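PDB 1WZZ: probable endoglucanase from Gluconacetobacter xylinus, which hydrolyses internal beta-1,4-glucosidic linkages of carboxymethyl-cellulose and related glucans as a secreted family 8 glycoside hydrolase. Local coordinates for residues M55-S60 and T321-I326; P148-M153 and R190-D195; Y172-L177 and L243-A248. One frame throughout, in Å; residues are numbered along the deposited sequence.

Contact 1: M55-S60 and T321-I326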
# COMPACT_ATOMS: atom_id res chain seq x y z
N MSE A 55 -0.71 -8.56 -8.97
CA MSE A 55 -1.93 -8.49 -9.74
C MSE A 55 -2.16 -7.08 -10.28
O MSE A 55 -2.58 -6.89 -11.41
CB MSE A 55 -3.12 -8.93 -8.87
CG MSE A 55 -3.09 -10.43 -8.62
SE MSE A 55 -4.36 -10.95 -7.22
CE MSE A 55 -5.96 -10.25 -7.99
N LEU A 56 -1.88 -6.08 -9.46
CA LEU A 56 -2.10 -4.72 -9.92
C LEU A 56 -1.18 -4.41 -11.10
O LEU A 56 -1.59 -3.80 -12.09
CB LEU A 56 -1.83 -3.72 -8.78
CG LEU A 56 -1.89 -2.26 -9.20
CD1 LEU A 56 -3.30 -1.85 -9.62
CD2 LEU A 56 -1.43 -1.41 -8.02
N PHE A 57 0.07 -4.84 -10.99
CA PHE A 57 1.05 -4.59 -12.04
C PHE A 57 0.66 -5.34 -13.32
O PHE A 57 0.73 -4.76 -14.41
CB PHE A 57 2.44 -5.05 -11.59
CG PHE A 57 2.93 -4.40 -10.34
CD1 PHE A 57 2.37 -3.19 -9.89
CD2 PHE A 57 3.97 -4.98 -9.61
CE1 PHE A 57 2.84 -2.57 -8.73
CE2 PHE A 57 4.46 -4.35 -8.43
CZ PHE A 57 3.89 -3.15 -8.00
N ALA A 58 0.27 -6.61 -13.21
CA ALA A 58 -0.14 -7.36 -14.41
C ALA A 58 -1.37 -6.73 -15.07
O ALA A 58 -1.44 -6.61 -16.29
CB ALA A 58 -0.41 -8.83 -14.06
N ALA A 59 -2.36 -6.32 -14.27
CA ALA A 59 -3.54 -5.69 -14.85
C ALA A 59 -3.14 -4.41 -15.55
O ALA A 59 -3.55 -4.13 -16.68
CB ALA A 59 -4.57 -5.40 -13.75
N SER A 60 -2.28 -3.62 -14.90
CA SER A 60 -1.85 -2.35 -15.49
C SER A 60 -1.03 -2.52 -16.78
O SER A 60 -1.07 -1.65 -17.66
CB SER A 60 -1.03 -1.57 -14.45
OG SER A 60 -1.83 -1.27 -13.30
N THR A 321 8.95 0.72 -6.60
CA THR A 321 9.23 1.47 -7.80
C THR A 321 8.15 1.26 -8.86
O THR A 321 7.67 2.23 -9.46
CB THR A 321 10.61 1.08 -8.38
OG1 THR A 321 11.62 1.38 -7.40
CG2 THR A 321 10.91 1.88 -9.64
N LEU A 322 7.75 0.01 -9.09
CA LEU A 322 6.71 -0.25 -10.08
C LEU A 322 5.38 0.37 -9.66
O LEU A 322 4.61 0.87 -10.48
CB LEU A 322 6.60 -1.77 -10.31
CG LEU A 322 5.70 -2.28 -11.45
CD1 LEU A 322 5.68 -1.40 -12.66
CD2 LEU A 322 6.22 -3.67 -11.80
N LEU A 323 5.12 0.43 -8.35
CA LEU A 323 3.90 1.06 -7.87
C LEU A 323 3.88 2.53 -8.30
O LEU A 323 2.84 3.09 -8.66
CB LEU A 323 3.84 0.94 -6.35
CG LEU A 323 2.53 1.34 -5.69
CD1 LEU A 323 1.40 0.37 -6.15
CD2 LEU A 323 2.72 1.31 -4.19
N VAL A 324 5.05 3.19 -8.25
CA VAL A 324 5.12 4.58 -8.67
C VAL A 324 4.86 4.69 -10.19
O VAL A 324 4.21 5.64 -10.65
CB VAL A 324 6.51 5.20 -8.33
CG1 VAL A 324 6.62 6.61 -8.93
CG2 VAL A 324 6.69 5.27 -6.78
N TYR A 325 5.38 3.76 -10.98
CA TYR A 325 5.10 3.80 -12.42
C TYR A 325 3.59 3.73 -12.66
O TYR A 325 3.06 4.41 -13.55
CB TYR A 325 5.79 2.64 -13.16
CG TYR A 325 7.23 2.91 -13.53
CD1 TYR A 325 7.57 3.31 -14.83
CD2 TYR A 325 8.25 2.72 -12.61
CE1 TYR A 325 8.91 3.52 -15.19
CE2 TYR A 325 9.60 2.93 -12.96
CZ TYR A 325 9.91 3.32 -14.24
OH TYR A 325 11.24 3.51 -14.56
N ILE A 326 2.89 2.92 -11.87
CA ILE A 326 1.43 2.80 -12.04
C ILE A 326 0.77 4.12 -11.67
O ILE A 326 -0.11 4.62 -12.39
CB ILE A 326 0.83 1.70 -11.13
CG1 ILE A 326 1.57 0.37 -11.31
CG2 ILE A 326 -0.71 1.57 -11.42
CD1 ILE A 326 1.58 -0.12 -12.71
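Leu56, which packs against Leu323, has its O gripped twice by Ser60, which packs against Ile326. Leu56 O accepts Ser60 N and, at 2.8 Å, Ser60 OG. The two donors come from opposite faces of the carbonyl plane, and the hydroxyl is tilted 35° from that plane. Ser60 chi1 of -61° sets OG beside its own backbone N, facing back down the helix. The CB of Ser60 meets Ile326 CD1 at 3.5 Å, a tight carbon pair.

Phe57 carries the apolar centre. Leu322 CG sits almost straight above the middle of its ring, 3.6 Å from the centroid. Leu322 CD2 closes to 3.4 Å from Phe57 CD2. Ile326 CG1 approaches the ring obliquely. Leu56 CD2 and Leu323 CD1 meet at 3.8 Å, their side chains crossing near a right angle. Were Phe57 cut back to alanine, Leu322 would probably lose the ring face it rests on, and a gap would open between the helices.

The axes of 55-60 and 321-326, on helices 48-61 and 315-331, lie 10.4 Å apart at closest approach and cross at 41°. Helix 18-30 flanks both, placing Phe26 edge-to-face with Phe57. Helix 105-122 meets Leu56 through Leu113.

Contact 2: P148-M153 and R190-D195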
# COMPACT_ATOMS: atom_id res chain seq x y z
N PRO A 148 -13.25 11.09 16.95
CA PRO A 148 -14.23 11.64 16.01
C PRO A 148 -14.16 11.07 14.59
O PRO A 148 -14.84 11.53 13.67
CB PRO A 148 -13.89 13.12 16.02
CG PRO A 148 -12.37 13.06 16.04
CD PRO A 148 -12.11 12.01 17.12
N TYR A 149 -13.33 10.05 14.42
CA TYR A 149 -13.16 9.52 13.08
C TYR A 149 -13.71 8.13 12.87
O TYR A 149 -13.95 7.42 13.85
CB TYR A 149 -11.68 9.39 12.75
CG TYR A 149 -10.80 10.56 13.12
CD1 TYR A 149 -10.00 10.54 14.25
CD2 TYR A 149 -10.76 11.68 12.29
CE1 TYR A 149 -9.16 11.61 14.57
CE2 TYR A 149 -9.94 12.75 12.59
CZ TYR A 149 -9.15 12.71 13.72
OH TYR A 149 -8.36 13.80 14.00
N VAL A 150 -13.89 7.78 11.61
CA VAL A 150 -14.22 6.39 11.22
C VAL A 150 -12.89 6.02 10.57
O VAL A 150 -12.47 6.65 9.58
CB VAL A 150 -15.33 6.29 10.21
CG1 VAL A 150 -15.48 4.82 9.75
CG2 VAL A 150 -16.65 6.70 10.89
N VAL A 151 -12.22 5.03 11.13
CA VAL A 151 -10.90 4.64 10.63
C VAL A 151 -10.86 3.28 9.98
O VAL A 151 -11.76 2.47 10.19
CB VAL A 151 -9.90 4.64 11.78
CG1 VAL A 151 -9.97 6.04 12.49
CG2 VAL A 151 -10.25 3.53 12.81
N LEU A 152 -9.80 3.05 9.21
CA LEU A 152 -9.56 1.78 8.53
C LEU A 152 -8.53 1.01 9.38
O LEU A 152 -7.39 1.44 9.53
CB LEU A 152 -8.99 2.09 7.15
CG LEU A 152 -8.65 0.95 6.20
CD1 LEU A 152 -9.94 0.29 5.68
CD2 LEU A 152 -7.84 1.55 5.02
N MSE A 153 -8.92 -0.14 9.94
CA MSE A 153 -8.02 -0.95 10.78
C MSE A 153 -7.00 -1.70 9.91
O MSE A 153 -7.33 -2.11 8.79
CB MSE A 153 -8.81 -1.99 11.62
CG MSE A 153 -9.79 -1.42 12.61
SE MSE A 153 -10.07 -2.71 14.08
CE MSE A 153 -10.15 -4.39 13.04
N ARG A 190 -17.33 7.34 1.93
CA ARG A 190 -17.03 8.77 1.95
C ARG A 190 -16.35 9.22 3.23
O ARG A 190 -15.30 9.87 3.17
CB ARG A 190 -18.30 9.60 1.75
CG ARG A 190 -18.04 11.11 1.72
CD ARG A 190 -19.31 11.91 1.47
NE ARG A 190 -20.06 11.39 0.32
CZ ARG A 190 -21.06 10.51 0.40
NH1 ARG A 190 -21.44 10.04 1.59
NH2 ARG A 190 -21.67 10.09 -0.70
N GLN A 191 -16.92 8.91 4.39
CA GLN A 191 -16.30 9.34 5.60
C GLN A 191 -14.97 8.64 5.77
O GLN A 191 -14.07 9.20 6.37
CB GLN A 191 -17.15 9.11 6.85
CG GLN A 191 -16.43 9.71 8.04
CD GLN A 191 -17.29 9.89 9.27
OE1 GLN A 191 -18.45 9.45 9.31
NE2 GLN A 191 -16.72 10.52 10.30
N VAL A 192 -14.84 7.40 5.28
CA VAL A 192 -13.56 6.72 5.43
C VAL A 192 -12.47 7.49 4.70
O VAL A 192 -11.38 7.71 5.26
CB VAL A 192 -13.59 5.29 4.88
CG1 VAL A 192 -12.16 4.69 4.92
CG2 VAL A 192 -14.54 4.44 5.76
N MSE A 193 -12.77 7.91 3.48
CA MSE A 193 -11.78 8.67 2.70
C MSE A 193 -11.54 10.05 3.30
O MSE A 193 -10.39 10.48 3.42
CB MSE A 193 -12.23 8.81 1.26
CG MSE A 193 -12.18 7.53 0.48
SE MSE A 193 -12.80 7.81 -1.33
CE MSE A 193 -14.67 7.38 -1.09
N GLU A 194 -12.61 10.74 3.69
CA GLU A 194 -12.47 12.07 4.26
C GLU A 194 -11.70 12.04 5.57
O GLU A 194 -10.87 12.92 5.84
CB GLU A 194 -13.84 12.73 4.47
CG GLU A 194 -14.63 12.80 3.19
CD GLU A 194 -16.07 13.27 3.41
OE1 GLU A 194 -16.65 12.96 4.48
OE2 GLU A 194 -16.62 13.93 2.50
N ASP A 195 -11.95 11.04 6.40
CA ASP A 195 -11.22 10.99 7.65
C ASP A 195 -9.76 10.57 7.36
O ASP A 195 -8.87 10.93 8.09
CB ASP A 195 -11.89 10.05 8.66
CG ASP A 195 -13.00 10.74 9.45
OD1 ASP A 195 -12.98 12.00 9.54
OD2 ASP A 195 -13.90 10.05 9.98
O HOH W 1 -14.41 13.28 11.37
O HOH W 2 -10.62 6.86 7.77
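Asp195 and Val150 make the tight part of this contact. Val150 N donates to Asp195 OD2 at 2.8 Å, nearly straight at 162°, on the anti side of the carboxylate. Gln191 NE2 reaches the same oxygen at 2.9 Å on the syn side. Both donors are tilted out of the carboxylate plane, to opposite sides. Gln191 runs out extended, its CG anti to the backbone N (chi1 -175°), which also brings its CD to 3.6 Å from Val150 CG2. Asp195 OD1 forms a salt bridge with Arg198. It also lies at the edge of the Tyr149 ring, 3.5 Å from CD2, with ring and carboxylate planes nearly perpendicular. A water gives short bonds to Val150 O and Val192 O, bridging the two backbones.

The rest is looser. Val150 CG1 and Val192 CG2 only reach 4.1 Å. Another water joins the O of Pro148, an exposed residue, to Asp195 OD1.

Strand 149-152 crosses segment 190-195 of helix 188-202 at 89°, with the axes 7.4 Å apart. The strand pairs antiparallel with strand 143-146 in a beta-hairpin, whose Thr143 also touches Val192. Helix 174-184 packs on the helix from a different side, through Met193.

Contact 3: Y172-L177 and L243-A248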
# COMPACT_ATOMS: atom_id res chain seq x y z
N TYR A 172 -4.03 2.96 3.69
CA TYR A 172 -5.08 3.70 3.00
C TYR A 172 -4.65 3.73 1.55
O TYR A 172 -4.05 4.71 1.06
CB TYR A 172 -5.24 5.14 3.52
CG TYR A 172 -6.07 5.24 4.77
CD1 TYR A 172 -5.58 4.81 5.99
CD2 TYR A 172 -7.37 5.74 4.71
CE1 TYR A 172 -6.36 4.88 7.16
CE2 TYR A 172 -8.16 5.81 5.87
CZ TYR A 172 -7.65 5.39 7.07
OH TYR A 172 -8.40 5.48 8.22
N VAL A 173 -4.91 2.63 0.86
CA VAL A 173 -4.56 2.50 -0.56
C VAL A 173 -5.59 3.38 -1.29
O VAL A 173 -6.64 2.90 -1.76
CB VAL A 173 -4.62 1.00 -0.96
CG1 VAL A 173 -4.25 0.83 -2.45
CG2 VAL A 173 -3.67 0.19 -0.06
N MSE A 174 -5.32 4.69 -1.34
CA MSE A 174 -6.23 5.69 -1.92
C MSE A 174 -7.02 5.38 -3.18
O MSE A 174 -8.24 5.54 -3.21
CB MSE A 174 -5.48 7.00 -2.14
CG MSE A 174 -5.25 7.76 -0.89
SE MSE A 174 -6.94 8.01 -0.09
CE MSE A 174 -6.78 6.76 1.36
N PRO A 175 -6.32 5.03 -4.27
CA PRO A 175 -7.04 4.71 -5.51
C PRO A 175 -8.02 3.56 -5.29
O PRO A 175 -9.03 3.48 -5.97
CB PRO A 175 -5.92 4.30 -6.48
CG PRO A 175 -4.77 3.94 -5.60
CD PRO A 175 -4.86 4.99 -4.50
N SER A 176 -7.68 2.64 -4.39
CA SER A 176 -8.59 1.53 -4.12
C SER A 176 -9.84 1.99 -3.38
O SER A 176 -10.95 1.48 -3.62
CB SER A 176 -7.88 0.42 -3.33
OG SER A 176 -8.65 -0.79 -3.38
N LEU A 177 -9.70 2.95 -2.46
CA LEU A 177 -10.89 3.46 -1.74
C LEU A 177 -11.81 4.18 -2.74
O LEU A 177 -13.04 4.09 -2.65
CB LEU A 177 -10.48 4.42 -0.62
CG LEU A 177 -9.57 3.83 0.46
CD1 LEU A 177 -9.29 4.91 1.52
CD2 LEU A 177 -10.21 2.61 1.07
N LEU A 243 2.62 8.85 -1.77
CA LEU A 243 2.34 8.27 -3.06
C LEU A 243 0.84 8.01 -3.28
O LEU A 243 0.27 8.43 -4.27
CB LEU A 243 3.10 6.96 -3.24
CG LEU A 243 2.85 6.33 -4.62
CD1 LEU A 243 3.44 7.24 -5.69
CD2 LEU A 243 3.48 4.95 -4.67
N TYR A 244 0.20 7.33 -2.34
CA TYR A 244 -1.21 7.01 -2.55
C TYR A 244 -2.10 8.26 -2.62
O TYR A 244 -3.04 8.33 -3.41
CB TYR A 244 -1.69 6.09 -1.43
CG TYR A 244 -1.26 4.65 -1.54
CD1 TYR A 244 -0.83 3.95 -0.41
CD2 TYR A 244 -1.32 3.96 -2.75
CE1 TYR A 244 -0.45 2.61 -0.47
CE2 TYR A 244 -0.96 2.58 -2.82
CZ TYR A 244 -0.53 1.93 -1.68
OH TYR A 244 -0.18 0.61 -1.74
N PHE A 245 -1.80 9.26 -1.79
CA PHE A 245 -2.60 10.46 -1.81
C PHE A 245 -2.32 11.30 -3.06
O PHE A 245 -3.24 11.92 -3.60
CB PHE A 245 -2.43 11.21 -0.47
CG PHE A 245 -3.22 10.57 0.65
CD1 PHE A 245 -2.77 9.41 1.27
CD2 PHE A 245 -4.47 11.09 1.02
CE1 PHE A 245 -3.55 8.75 2.22
CE2 PHE A 245 -5.27 10.44 1.98
CZ PHE A 245 -4.81 9.26 2.58
N TYR A 246 -1.07 11.31 -3.55
CA TYR A 246 -0.76 12.02 -4.80
C TYR A 246 -1.55 11.35 -5.94
O TYR A 246 -2.20 12.01 -6.74
CB TYR A 246 0.76 11.94 -5.10
CG TYR A 246 1.14 11.76 -6.57
CD1 TYR A 246 1.41 10.49 -7.10
CD2 TYR A 246 1.23 12.87 -7.43
CE1 TYR A 246 1.75 10.32 -8.45
CE2 TYR A 246 1.57 12.69 -8.80
CZ TYR A 246 1.82 11.41 -9.29
OH TYR A 246 2.13 11.21 -10.62
N TRP A 247 -1.49 10.02 -5.97
CA TRP A 247 -2.13 9.21 -7.00
C TRP A 247 -3.62 9.47 -7.07
O TRP A 247 -4.19 9.57 -8.18
CB TRP A 247 -1.82 7.76 -6.66
CG TRP A 247 -2.25 6.67 -7.55
CD1 TRP A 247 -3.10 6.71 -8.64
CD2 TRP A 247 -1.85 5.32 -7.41
NE1 TRP A 247 -3.26 5.45 -9.16
CE2 TRP A 247 -2.50 4.57 -8.43
CE3 TRP A 247 -1.01 4.66 -6.50
CZ2 TRP A 247 -2.33 3.20 -8.56
CZ3 TRP A 247 -0.84 3.28 -6.64
CH2 TRP A 247 -1.50 2.57 -7.66
N ALA A 248 -4.24 9.60 -5.91
CA ALA A 248 -5.68 9.81 -5.84
C ALA A 248 -6.10 11.27 -5.96
O ALA A 248 -7.30 11.58 -5.82
CB ALA A 248 -6.23 9.22 -4.53
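Three consecutive residues, Val173, Met174 and Pro175, each lay a carbon over the face of an aromatic ring from 243-248. These are CH-pi contacts. Val173 CA stands 3.9 Å from the centroid of the Tyr244 ring, 5° off its normal. Met174 CG stands 3.5 Å from the centroid of the Phe245 ring. Pro175 CG stands 3.6 Å from the centroid of the six-membered ring of Trp247, with the two side chains crossing near a right angle.

Met174, a selenomethionine, adds a Met-aromatic contact. Its chain bends at chi2 (-56°) and again at chi3, which folds the selenium back over the same Phe245 face. SE is 3.9 Å from that centroid, and the terminal CE reaches Phe245 CZ at 3.4 Å.

Apolar contacts fill in between the rings. Met174 CB presses on Ala248 CB at 3.3 Å, closer than usual for two carbons. Val173 CG1 rests on Tyr244 CE2 at 3.7 Å. Pro175 CD faces Tyr244 CD2 and Ala248 CB more loosely.

Polar groups do not bond across the contact. Val173 is the centre of an inverse gamma turn, with a weak bond from Met174 N to Tyr172 O. It is also the N-cap residue of helix 174-184, and Val173 O accepts Leu177 N. Trp247 NE1 hydrogen-bonds to Glu330 OE2 of helix 315-331, which ties the indole to a third helix.

The contact joins the start of helix 174-184 to the end of helix 240-247 in the (alpha/alpha)6 barrel of glycoside hydrolase family 8. Val173 lies about 4 Å, side chain to side chain, from Asp106, the predicted nucleophile. This places the turn at the helix start next to the probable catalytic site.

How the contacts relate
Contact 3 lies between the other two and touches both. Trp247 meets contact 1, with its CZ3 3.7 Å from Leu323 CD1 and its CZ2 3.7 Å from Ile326 CG2. Toward contact 2, Tyr172 OH lies 3.0 Å from Leu152 N, a probable hydrogen bond. Contacts 1 and 2 do not meet. Their centres are 26 Å apart, on opposite sides of the chain's centre. Along the chain, 55-60 with 321-326 encloses both other contacts. Contacts 1 and 3 approach the active site. The Leu323 side chain is about 8 Å from that of Asp106, and the Tyr244 side chain about 8 Å from that of Glu49, the proton donor by similarity. Contact 2 lies away from it.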